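Local coordinates for inosine-uridine nucleoside N-ribohydrolase (Xanthomonas oryzae pv. oryzae, PDB 4KL0), which binds calcium and may hydrolyse N-glycosyl bonds, as its relatives among the inosine-uridine nucleoside hydrolases do, at residues L60-V65 and D91-G97. Numbering follows the deposited sequence.
Sequences LTDVVV and DVRVARG
The Arg93 guanidinium and the Asp62 carboxylate, their planes 43° apart, are joined through water rather than directly: Asp62 OD2 lies 4.9 Å from Arg93 NH1. One water sits at the guanidinium edge, in its plane, accepting from NH1 and donating to Asp62 OD2 and Arg93 O. Asp62 OD1 is met on its anti side by Thr61 OG1 at 2.8 Å and forms a salt bridge with Arg138 of helix 133-141. With CG anti to the backbone N (chi1 -166°), Arg93 lays its CD alongside Asp62 OD2, 3.8 Å away. Ala95 and Val64 share this face. On the opposite face, Val63 CG2 packs at 3.6 Å on CG1 of Val92, just before the strand, and Val65 CG2 on Val94 CG1 at 4.0 Å; helix 70-86 covers this side through Phe84, Arg76 and Ala77. Five backbone bonds fix a parallel register, from Arg93 N to Thr61 O (3.1 Å) through to Gly97 N to Val65 O (2.8 Å). The short strand axes run in the same sense, 21° apart. This parallel pairing, with helix 70-86 intervening in sequence, makes strands 58-65 and 93-96 a beta-alpha-beta crossover at the margin of the Rossmann-like sheet, with Val65 about 6 Å, side chain to side chain, from the calcium ligand Asp35.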
loop_
_atom_site.group_PDB
_atom_site.type_symbol
_atom_site.label_atom_id
_atom_site.label_comp_id
_atom_site.label_asym_id
_atom_site.label_seq_id
_atom_site.Cartn_x
_atom_site.Cartn_y
_atom_site.Cartn_z
ATOM N N LEU A 60 4.043 9.110 -9.955
ATOM C CA LEU A 60 4.618 8.774 -8.621
ATOM C C LEU A 60 5.947 9.490 -8.527
ATOM O O LEU A 60 6.953 9.025 -9.105
ATOM C CB LEU A 60 4.775 7.248 -8.474
ATOM C CG LEU A 60 5.264 6.712 -7.153
ATOM C CD1 LEU A 60 4.372 7.223 -6.024
ATOM C CD2 LEU A 60 5.288 5.175 -7.257
ATOM N N THR A 61 5.980 10.609 -7.791
ATOM C CA THR A 61 7.177 11.435 -7.854
ATOM C C THR A 61 8.183 11.120 -6.738
ATOM O O THR A 61 9.421 11.149 -6.955
ATOM C CB THR A 61 6.788 12.929 -7.872
ATOM O OG1 THR A 61 6.119 13.271 -6.638
ATOM C CG2 THR A 61 5.831 13.207 -9.040
ATOM N N ASP A 62 7.668 10.753 -5.553
ATOM C CA ASP A 62 8.516 10.607 -4.382
ATOM C C ASP A 62 7.966 9.481 -3.530
ATOM O O ASP A 62 6.758 9.357 -3.370
ATOM C CB ASP A 62 8.515 11.904 -3.547
ATOM C CG ASP A 62 9.074 13.104 -4.338
ATOM O OD1 ASP A 62 8.278 13.814 -4.970
ATOM O OD2 ASP A 62 10.305 13.325 -4.307
ATOM N N VAL A 63 8.862 8.687 -3.022
ATOM C CA VAL A 63 8.492 7.604 -2.119
ATOM C C VAL A 63 9.410 7.652 -0.904
ATOM O O VAL A 63 10.644 7.703 -1.035
ATOM C CB VAL A 63 8.661 6.271 -2.878
ATOM C CG1 VAL A 63 8.376 5.108 -1.979
ATOM C CG2 VAL A 63 7.723 6.232 -4.070
ATOM N N VAL A 64 8.845 7.664 0.295
ATOM C CA VAL A 64 9.673 7.652 1.495
ATOM C C VAL A 64 9.363 6.347 2.255
ATOM O O VAL A 64 8.221 5.972 2.430
ATOM C CB VAL A 64 9.420 8.861 2.370
ATOM C CG1 VAL A 64 10.278 8.786 3.603
ATOM C CG2 VAL A 64 9.739 10.178 1.555
ATOM N N VAL A 65 10.403 5.639 2.643
ATOM C CA VAL A 65 10.272 4.234 3.109
ATOM C C VAL A 65 10.522 4.155 4.619
ATOM O O VAL A 65 11.520 4.719 5.160
ATOM C CB VAL A 65 11.336 3.361 2.373
ATOM C CG1 VAL A 65 11.377 1.961 2.920
ATOM C CG2 VAL A 65 11.045 3.345 0.858
ATOM N N ASP A 91 12.346 7.496 -12.728
ATOM C CA ASP A 91 12.536 8.801 -12.106
ATOM C C ASP A 91 11.888 8.949 -10.747
ATOM O O ASP A 91 11.961 10.012 -10.139
ATOM C CB ASP A 91 12.046 9.900 -13.047
ATOM C CG ASP A 91 12.825 9.914 -14.390
ATOM O OD1 ASP A 91 14.044 9.574 -14.381
ATOM O OD2 ASP A 91 12.200 10.233 -15.435
ATOM N N VAL A 92 11.244 7.884 -10.261
ATOM C CA VAL A 92 10.764 7.889 -8.884
ATOM C C VAL A 92 11.913 8.128 -7.907
ATOM O O VAL A 92 12.920 7.376 -7.844
ATOM C CB VAL A 92 10.031 6.539 -8.591
ATOM C CG1 VAL A 92 9.549 6.528 -7.169
ATOM C CG2 VAL A 92 8.890 6.333 -9.576
ATOM N N ARG A 93 11.757 9.163 -7.072
ATOM C CA ARG A 93 12.791 9.453 -6.101
ATOM C C ARG A 93 12.493 8.753 -4.772
ATOM O O ARG A 93 11.533 9.081 -4.069
ATOM C CB ARG A 93 12.891 10.954 -5.890
ATOM C CG ARG A 93 14.143 11.329 -5.181
ATOM C CD ARG A 93 14.085 12.848 -4.849
ATOM N NE ARG A 93 15.255 13.284 -4.087
ATOM C CZ ARG A 93 15.447 13.065 -2.783
ATOM N NH1 ARG A 93 14.541 12.366 -2.053
ATOM N NH2 ARG A 93 16.558 13.542 -2.194
ATOM N N VAL A 94 13.329 7.794 -4.439
ATOM C CA VAL A 94 13.130 6.998 -3.235
ATOM C C VAL A 94 14.088 7.456 -2.145
ATOM O O VAL A 94 15.348 7.544 -2.338
ATOM C CB VAL A 94 13.333 5.511 -3.507
ATOM C CG1 VAL A 94 13.070 4.685 -2.277
ATOM C CG2 VAL A 94 12.454 5.042 -4.687
ATOM N N ALA A 95 13.522 7.660 -0.958
ATOM C CA ALA A 95 14.321 8.098 0.183
ATOM C C ALA A 95 14.025 7.255 1.446
ATOM O O ALA A 95 12.859 6.823 1.654
ATOM C CB ALA A 95 14.014 9.553 0.465
ATOM N N ARG A 96 15.035 7.009 2.283
ATOM C CA ARG A 96 14.855 6.391 3.580
ATOM C C ARG A 96 14.181 7.390 4.548
ATOM O O ARG A 96 14.651 8.535 4.687
ATOM C CB ARG A 96 16.255 6.052 4.131
ATOM C CG ARG A 96 16.301 5.853 5.604
ATOM C CD ARG A 96 17.650 5.387 6.092
ATOM N NE ARG A 96 18.520 6.418 6.610
ATOM C CZ ARG A 96 19.822 6.208 6.789
ATOM N NH1 ARG A 96 20.598 7.165 7.289
ATOM N NH2 ARG A 96 20.339 5.009 6.463
ATOM N N GLY A 97 13.163 6.947 5.294
ATOM C CA GLY A 97 12.539 7.763 6.307
ATOM C C GLY A 97 13.383 7.898 7.567
ATOM O O GLY A 97 14.489 7.347 7.663
HETATM O O HOH W 1 10.576 12.075 -9.203
HETATM O O HOH W 2 11.775 11.641 -2.491
#